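Diaminopimelate decarboxylase (Helicobacter pylori, PDB 2QGH) catalyses the pyridoxal-phosphate-dependent decarboxylation of meso-diaminopimelate to L-lysine, the last step of bacterial lysine biosynthesis. Local coordinates at residues F133-Q144 with E186-L197. Numbering follows the deposited sequence.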
ATOM      1  N   PHE A 133       2.486 -14.934  25.254  1.00 25.39           N
ATOM      2  CA  PHE A 133       2.393 -16.158  26.028  1.00 25.67           C
ATOM      3  C   PHE A 133       1.334 -17.071  25.410  1.00 25.25           C
ATOM      4  O   PHE A 133       1.496 -18.288  25.398  1.00 24.69           O
ATOM      5  CB  PHE A 133       2.044 -15.835  27.487  1.00 27.15           C
ATOM      6  CG  PHE A 133       2.533 -16.861  28.483  1.00 28.88           C
ATOM      7  CD1 PHE A 133       2.702 -16.516  29.822  1.00 31.26           C
ATOM      8  CD2 PHE A 133       2.840 -18.162  28.088  1.00 29.79           C
ATOM      9  CE1 PHE A 133       3.177 -17.450  30.753  1.00 31.45           C
ATOM     10  CE2 PHE A 133       3.315 -19.101  29.013  1.00 29.09           C
ATOM     11  CZ  PHE A 133       3.484 -18.742  30.343  1.00 29.65           C
ATOM     12  N   MET A 134       0.260 -16.481  24.885  1.00 25.11           N
ATOM     13  CA  MET A 134      -0.805 -17.264  24.262  1.00 24.55           C
ATOM     14  C   MET A 134      -0.296 -17.932  22.985  1.00 23.73           C
ATOM     15  O   MET A 134      -0.780 -18.990  22.597  1.00 24.14           O
ATOM     16  CB  MET A 134      -2.027 -16.384  23.949  1.00 27.08           C
ATOM     17  CG  MET A 134      -3.275 -17.191  23.553  1.00 30.55           C
ATOM     18  SD  MET A 134      -4.780 -16.221  23.190  1.00 37.50           S
ATOM     19  CE  MET A 134      -5.133 -15.518  24.854  1.00 33.71           C
ATOM     20  N   GLU A 135       0.682 -17.314  22.329  1.00 23.62           N
ATOM     21  CA  GLU A 135       1.260 -17.895  21.119  1.00 21.87           C
ATOM     22  C   GLU A 135       2.077 -19.117  21.532  1.00 20.78           C
ATOM     23  O   GLU A 135       2.061 -20.143  20.867  1.00 20.58           O
ATOM     24  CB  GLU A 135       2.193 -16.899  20.422  1.00 22.04           C
ATOM     25  CG  GLU A 135       2.634 -17.337  19.027  1.00 21.12           C
ATOM     26  CD  GLU A 135       3.961 -16.717  18.602  1.00 22.41           C
ATOM     27  OE1 GLU A 135       4.232 -15.558  18.988  1.00 18.24           O
ATOM     28  OE2 GLU A 135       4.728 -17.385  17.868  1.00 20.21           O
ATOM     29  N   LEU A 136       2.807 -18.985  22.633  1.00 20.72           N
ATOM     30  CA  LEU A 136       3.637 -20.061  23.146  1.00 20.25           C
ATOM     31  C   LEU A 136       2.789 -21.288  23.486  1.00 21.29           C
ATOM     32  O   LEU A 136       3.179 -22.420  23.203  1.00 21.35           O
ATOM     33  CB  LEU A 136       4.392 -19.589  24.391  1.00 19.99           C
ATOM     34  CG  LEU A 136       5.540 -20.470  24.898  1.00 18.74           C
ATOM     35  CD1 LEU A 136       6.713 -20.415  23.923  1.00 19.00           C
ATOM     36  CD2 LEU A 136       5.977 -19.986  26.274  1.00 19.20           C
ATOM     37  N   LYS A 137       1.633 -21.060  24.097  1.00 21.47           N
ATOM     38  CA  LYS A 137       0.740 -22.155  24.465  1.00 24.11           C
ATOM     39  C   LYS A 137       0.127 -22.771  23.211  1.00 23.48           C
ATOM     40  O   LYS A 137      -0.136 -23.973  23.157  1.00 22.50           O
ATOM     41  CB  LYS A 137      -0.372 -21.645  25.389  1.00 25.56           C
ATOM     42  CG  LYS A 137       0.103 -21.255  26.783  1.00 28.36           C
ATOM     43  CD  LYS A 137      -1.020 -20.608  27.583  1.00 29.90           C
ATOM     44  CE  LYS A 137      -0.640 -20.404  29.045  1.00 30.79           C
ATOM     45  NZ  LYS A 137      -0.724 -21.667  29.835  1.00 30.85           N
ATOM     46  N   THR A 138      -0.096 -21.935  22.204  1.00 23.23           N
ATOM     47  CA  THR A 138      -0.675 -22.392  20.953  1.00 22.89           C
ATOM     48  C   THR A 138       0.313 -23.297  20.236  1.00 23.41           C
ATOM     49  O   THR A 138      -0.053 -24.365  19.738  1.00 25.68           O
ATOM     50  CB  THR A 138      -1.033 -21.201  20.059  1.00 22.84           C
ATOM     51  OG1 THR A 138      -1.932 -20.342  20.768  1.00 23.23           O
ATOM     52  CG2 THR A 138      -1.701 -21.670  18.782  1.00 22.21           C
ATOM     53  N   ILE A 139       1.568 -22.868  20.191  1.00 22.19           N
ATOM     54  CA  ILE A 139       2.616 -23.644  19.547  1.00 21.46           C
ATOM     55  C   ILE A 139       2.774 -24.990  20.258  1.00 22.94           C
ATOM     56  O   ILE A 139       2.915 -26.036  19.614  1.00 23.11           O
ATOM     57  CB  ILE A 139       3.957 -22.891  19.590  1.00 20.45           C
ATOM     58  CG1 ILE A 139       3.840 -21.581  18.805  1.00 21.20           C
ATOM     59  CG2 ILE A 139       5.066 -23.762  19.018  1.00 20.05           C
ATOM     60  CD1 ILE A 139       5.049 -20.656  18.947  1.00 20.29           C
ATOM     61  N   GLU A 140       2.743 -24.957  21.587  1.00 22.53           N
ATOM     62  CA  GLU A 140       2.885 -26.171  22.376  1.00 24.98           C
ATOM     63  C   GLU A 140       1.825 -27.198  22.020  1.00 26.37           C
ATOM     64  O   GLU A 140       2.128 -28.378  21.824  1.00 28.87           O
ATOM     65  CB  GLU A 140       2.780 -25.869  23.869  1.00 24.48           C
ATOM     66  CG  GLU A 140       3.138 -27.065  24.728  1.00 29.35           C
ATOM     67  CD  GLU A 140       2.811 -26.854  26.181  1.00 33.22           C
ATOM     68  OE1 GLU A 140       3.355 -27.588  27.034  1.00 34.50           O
ATOM     69  OE2 GLU A 140       1.997 -25.956  26.470  1.00 37.01           O
ATOM     70  N   THR A 141       0.577 -26.751  21.954  1.00 26.16           N
ATOM     71  CA  THR A 141      -0.523 -27.644  21.625  1.00 25.64           C
ATOM     72  C   THR A 141      -0.329 -28.284  20.254  1.00 25.01           C
ATOM     73  O   THR A 141      -0.609 -29.470  20.067  1.00 23.88           O
ATOM     74  CB  THR A 141      -1.865 -26.886  21.634  1.00 25.58           C
ATOM     75  OG1 THR A 141      -2.116 -26.381  22.949  1.00 27.03           O
ATOM     76  CG2 THR A 141      -3.004 -27.806  21.225  1.00 26.27           C
ATOM     77  N   ILE A 142       0.146 -27.496  19.294  1.00 24.77           N
ATOM     78  CA  ILE A 142       0.347 -28.005  17.946  1.00 24.19           C
ATOM     79  C   ILE A 142       1.560 -28.926  17.889  1.00 25.21           C
ATOM     80  O   ILE A 142       1.527 -29.961  17.231  1.00 26.09           O
ATOM     81  CB  ILE A 142       0.507 -26.847  16.927  1.00 22.97           C
ATOM     82  CG1 ILE A 142      -0.794 -26.031  16.866  1.00 22.05           C
ATOM     83  CG2 ILE A 142       0.834 -27.405  15.540  1.00 23.68           C
ATOM     84  CD1 ILE A 142      -0.756 -24.868  15.894  1.00 17.68           C
ATOM     85  N   ALA A 143       2.624 -28.557  18.592  1.00 25.47           N
ATOM     86  CA  ALA A 143       3.831 -29.372  18.606  1.00 25.48           C
ATOM     87  C   ALA A 143       3.503 -30.725  19.231  1.00 24.97           C
ATOM     88  O   ALA A 143       3.945 -31.778  18.759  1.00 21.05           O
ATOM     89  CB  ALA A 143       4.921 -28.677  19.406  1.00 24.85           C
ATOM     90  N   GLN A 144       2.711 -30.679  20.292  1.00 25.03           N
ATOM     91  CA  GLN A 144       2.323 -31.882  20.992  1.00 26.36           C
ATOM     92  C   GLN A 144       1.574 -32.850  20.092  1.00 28.01           C
ATOM     93  O   GLN A 144       1.819 -34.057  20.129  1.00 28.08           O
ATOM     94  CB  GLN A 144       1.458 -31.525  22.189  1.00 29.60           C
ATOM     95  CG  GLN A 144       1.123 -32.714  23.060  1.00 34.22           C
ATOM     96  CD  GLN A 144       0.430 -32.316  24.338  1.00 36.79           C
ATOM     97  OE1 GLN A 144       0.272 -33.130  25.242  1.00 39.73           O
ATOM     98  NE2 GLN A 144       0.011 -31.057  24.424  1.00 39.48           N
ATOM     99  N   GLU A 186       8.859 -15.624  32.895  1.00 28.84           N
ATOM    100  CA  GLU A 186       7.825 -16.606  33.160  1.00 29.17           C
ATOM    101  C   GLU A 186       7.609 -17.512  31.947  1.00 28.44           C
ATOM    102  O   GLU A 186       7.529 -18.734  32.082  1.00 29.13           O
ATOM    103  CB  GLU A 186       6.524 -15.895  33.540  1.00 30.11           C
ATOM    104  CG  GLU A 186       5.427 -16.837  33.995  1.00 33.89           C
ATOM    105  CD  GLU A 186       4.146 -16.118  34.374  1.00 34.95           C
ATOM    106  OE1 GLU A 186       3.147 -16.813  34.662  1.00 33.55           O
ATOM    107  OE2 GLU A 186       4.137 -14.863  34.383  1.00 35.75           O
ATOM    108  N   MET A 187       7.525 -16.911  30.764  1.00 27.28           N
ATOM    109  CA  MET A 187       7.322 -17.668  29.533  1.00 26.36           C
ATOM    110  C   MET A 187       8.450 -18.680  29.319  1.00 26.27           C
ATOM    111  O   MET A 187       8.211 -19.831  28.944  1.00 24.24           O
ATOM    112  CB  MET A 187       7.230 -16.712  28.336  1.00 25.23           C
ATOM    113  CG  MET A 187       5.891 -15.994  28.215  1.00 23.38           C
ATOM    114  SD  MET A 187       5.865 -14.655  26.995  1.00 20.95           S
ATOM    115  CE  MET A 187       5.862 -15.611  25.440  1.00 23.23           C
ATOM    116  N   PHE A 188       9.679 -18.247  29.566  1.00 26.19           N
ATOM    117  CA  PHE A 188      10.832 -19.121  29.408  1.00 27.96           C
ATOM    118  C   PHE A 188      10.747 -20.334  30.330  1.00 28.10           C
ATOM    119  O   PHE A 188      10.926 -21.473  29.894  1.00 28.07           O
ATOM    120  CB  PHE A 188      12.123 -18.352  29.699  1.00 27.48           C
ATOM    121  CG  PHE A 188      12.830 -17.865  28.471  1.00 27.82           C
ATOM    122  CD1 PHE A 188      12.889 -16.505  28.177  1.00 27.67           C
ATOM    123  CD2 PHE A 188      13.460 -18.764  27.616  1.00 28.36           C
ATOM    124  CE1 PHE A 188      13.568 -16.048  27.049  1.00 29.18           C
ATOM    125  CE2 PHE A 188      14.143 -18.320  26.484  1.00 28.57           C
ATOM    126  CZ  PHE A 188      14.198 -16.963  26.200  1.00 28.87           C
ATOM    127  N   LEU A 189      10.490 -20.086  31.610  1.00 27.51           N
ATOM    128  CA  LEU A 189      10.386 -21.174  32.574  1.00 29.57           C
ATOM    129  C   LEU A 189       9.326 -22.149  32.085  1.00 28.18           C
ATOM    130  O   LEU A 189       9.484 -23.363  32.192  1.00 28.62           O
ATOM    131  CB  LEU A 189      10.010 -20.625  33.955  1.00 29.87           C
ATOM    132  CG  LEU A 189      11.055 -19.685  34.566  1.00 32.53           C
ATOM    133  CD1 LEU A 189      10.538 -19.078  35.862  1.00 31.34           C
ATOM    134  CD2 LEU A 189      12.339 -20.462  34.805  1.00 31.59           C
ATOM    135  N   TRP A 190       8.258 -21.593  31.522  1.00 28.36           N
ATOM    136  CA  TRP A 190       7.145 -22.376  31.009  1.00 27.79           C
ATOM    137  C   TRP A 190       7.551 -23.282  29.852  1.00 28.74           C
ATOM    138  O   TRP A 190       7.105 -24.428  29.764  1.00 29.17           O
ATOM    139  CB  TRP A 190       6.042 -21.443  30.543  1.00 28.73           C
ATOM    140  CG  TRP A 190       4.694 -22.008  30.717  1.00 28.57           C
ATOM    141  CD1 TRP A 190       3.928 -21.969  31.849  1.00 30.02           C
ATOM    142  CD2 TRP A 190       3.926 -22.698  29.733  1.00 27.78           C
ATOM    143  NE1 TRP A 190       2.723 -22.590  31.626  1.00 31.19           N
ATOM    144  CE2 TRP A 190       2.695 -23.047  30.334  1.00 30.16           C
ATOM    145  CE3 TRP A 190       4.155 -23.054  28.401  1.00 28.78           C
ATOM    146  CZ2 TRP A 190       1.695 -23.733  29.647  1.00 30.34           C
ATOM    147  CZ3 TRP A 190       3.165 -23.735  27.717  1.00 29.16           C
ATOM    148  CH2 TRP A 190       1.945 -24.067  28.343  1.00 31.10           C
ATOM    149  N   ALA A 191       8.387 -22.761  28.957  1.00 27.94           N
ATOM    150  CA  ALA A 191       8.844 -23.534  27.809  1.00 28.60           C
ATOM    151  C   ALA A 191       9.844 -24.599  28.254  1.00 29.14           C
ATOM    152  O   ALA A 191       9.989 -25.631  27.605  1.00 30.02           O
ATOM    153  CB  ALA A 191       9.482 -22.612  26.766  1.00 26.71           C
ATOM    154  N   LYS A 192      10.530 -24.343  29.363  1.00 28.58           N
ATOM    155  CA  LYS A 192      11.508 -25.292  29.889  1.00 29.04           C
ATOM    156  C   LYS A 192      10.794 -26.539  30.419  1.00 27.49           C
ATOM    157  O   LYS A 192      11.165 -27.658  30.083  1.00 26.84           O
ATOM    158  CB  LYS A 192      12.323 -24.633  31.010  1.00 28.73           C
ATOM    159  CG  LYS A 192      13.408 -25.500  31.619  1.00 29.73           C
ATOM    160  CD  LYS A 192      14.135 -24.731  32.721  1.00 32.57           C
ATOM    161  CE  LYS A 192      15.225 -25.558  33.393  1.00 34.97           C
ATOM    162  NZ  LYS A 192      14.674 -26.628  34.277  1.00 36.54           N
ATOM    163  N   LYS A 193       9.764 -26.327  31.233  1.00 28.41           N
ATOM    164  CA  LYS A 193       8.979 -27.415  31.821  1.00 29.50           C
ATOM    165  C   LYS A 193       8.266 -28.255  30.760  1.00 30.11           C
ATOM    166  O   LYS A 193       8.177 -29.478  30.876  1.00 30.62           O
ATOM    167  CB  LYS A 193       7.921 -26.854  32.777  1.00 30.40           C
ATOM    168  CG  LYS A 193       8.442 -25.883  33.818  1.00 35.42           C
ATOM    169  CD  LYS A 193       7.342 -25.466  34.800  1.00 40.23           C
ATOM    170  CE  LYS A 193       6.226 -24.638  34.132  1.00 43.10           C
ATOM    171  NZ  LYS A 193       5.354 -25.415  33.192  1.00 43.19           N
ATOM    172  N   SER A 194       7.748 -27.593  29.732  1.00 29.27           N
ATOM    173  CA  SER A 194       7.032 -28.283  28.669  1.00 28.38           C
ATOM    174  C   SER A 194       7.917 -29.287  27.949  1.00 27.20           C
ATOM    175  O   SER A 194       9.105 -29.054  27.751  1.00 28.20           O
ATOM    176  CB  SER A 194       6.473 -27.274  27.665  1.00 27.48           C
ATOM    177  OG  SER A 194       5.791 -27.946  26.620  1.00 28.96           O
ATOM    178  N   ALA A 195       7.320 -30.407  27.559  1.00 26.49           N
ATOM    179  CA  ALA A 195       8.037 -31.462  26.859  1.00 25.64           C
ATOM    180  C   ALA A 195       7.954 -31.217  25.359  1.00 26.58           C
ATOM    181  O   ALA A 195       8.577 -31.926  24.558  1.00 26.62           O
ATOM    182  CB  ALA A 195       7.421 -32.816  27.204  1.00 22.02           C
ATOM    183  N   PHE A 196       7.187 -30.199  24.978  1.00 26.81           N
ATOM    184  CA  PHE A 196       7.012 -29.895  23.568  1.00 26.82           C
ATOM    185  C   PHE A 196       7.575 -28.551  23.139  1.00 26.64           C
ATOM    186  O   PHE A 196       7.328 -28.090  22.025  1.00 28.21           O
ATOM    187  CB  PHE A 196       5.530 -30.011  23.214  1.00 26.99           C
ATOM    188  CG  PHE A 196       4.915 -31.290  23.688  1.00 27.28           C
ATOM    189  CD1 PHE A 196       4.338 -31.370  24.953  1.00 26.78           C
ATOM    190  CD2 PHE A 196       4.980 -32.438  22.902  1.00 27.03           C
ATOM    191  CE1 PHE A 196       3.833 -32.580  25.432  1.00 28.16           C
ATOM    192  CE2 PHE A 196       4.482 -33.652  23.370  1.00 27.26           C
ATOM    193  CZ  PHE A 196       3.906 -33.725  24.637  1.00 27.59           C
ATOM    194  N   LEU A 197       8.340 -27.930  24.024  1.00 25.98           N
ATOM    195  CA  LEU A 197       8.962 -26.655  23.724  1.00 27.38           C
ATOM    196  C   LEU A 197      10.412 -26.756  24.145  1.00 27.01           C
ATOM    197  O   LEU A 197      10.737 -27.462  25.089  1.00 29.02           O
ATOM    198  CB  LEU A 197       8.280 -25.518  24.487  1.00 27.16           C
ATOM    199  CG  LEU A 197       6.805 -25.275  24.157  1.00 27.90           C
ATOM    200  CD1 LEU A 197       6.257 -24.190  25.070  1.00 27.33           C
ATOM    201  CD2 LEU A 197       6.659 -24.881  22.698  1.00 25.94           C
TER
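The F133 ring meets W190 in a T-shaped stack, its CE2-CZ edge directed at the five-membered part of the indole, with centroids 4.9 Å apart and planes at 86°. M187 lies over one face of the same phenyl ring, CG 3.6 Å from its centroid in a CH-pi contact, while SD makes an oblique Met-aromatic contact with it. The E186 carboxylate comes to the ring edge at CE1. F133 reaches across because CG stands anti to its backbone N (chi1 -153°), which swings the ring toward helix 181-193. W190 is a knob in the hole formed by F133, L136, K137 and E140; K137 lies on the same indole face as F133, its CG passing off-centre over the six-membered ring, and K193 NZ lies over the opposite face. Deeper in, L136 CD2 approaches M187 O at 3.5 Å, and L136 CG packs on L197 CD1 at 3.8 Å.

Where helix 181-193 ends, E140, its chain extended beyond CG, reaches S194, whose OG donates a hydrogen bond to OE1; the modelled 2.5 Å between S194 OG and E140 OE1 is too short to be taken at face value. The same hydroxyl accepts from F196 N at 3.1 Å, which makes an ST turn just after the helix; the bond to E140 OE1 links this turn to helix 133-146. Q144 CG lies over one face of the F196 ring, 3.5 Å from its centroid, in a CH-pi contact, and A143 CB touches F196 O.

Behind these layers, L136 and M187 rest on strand 150-155 through I152 and I154, and F196 pairs by backbone hydrogen bonds with A150. The helix segments run nearly parallel, at 10° with axes 10.7 Å apart, as neighbouring outer helices packed around the eight-stranded parallel barrel of the pyridoxal-phosphate-binding alpha/beta-barrel domain.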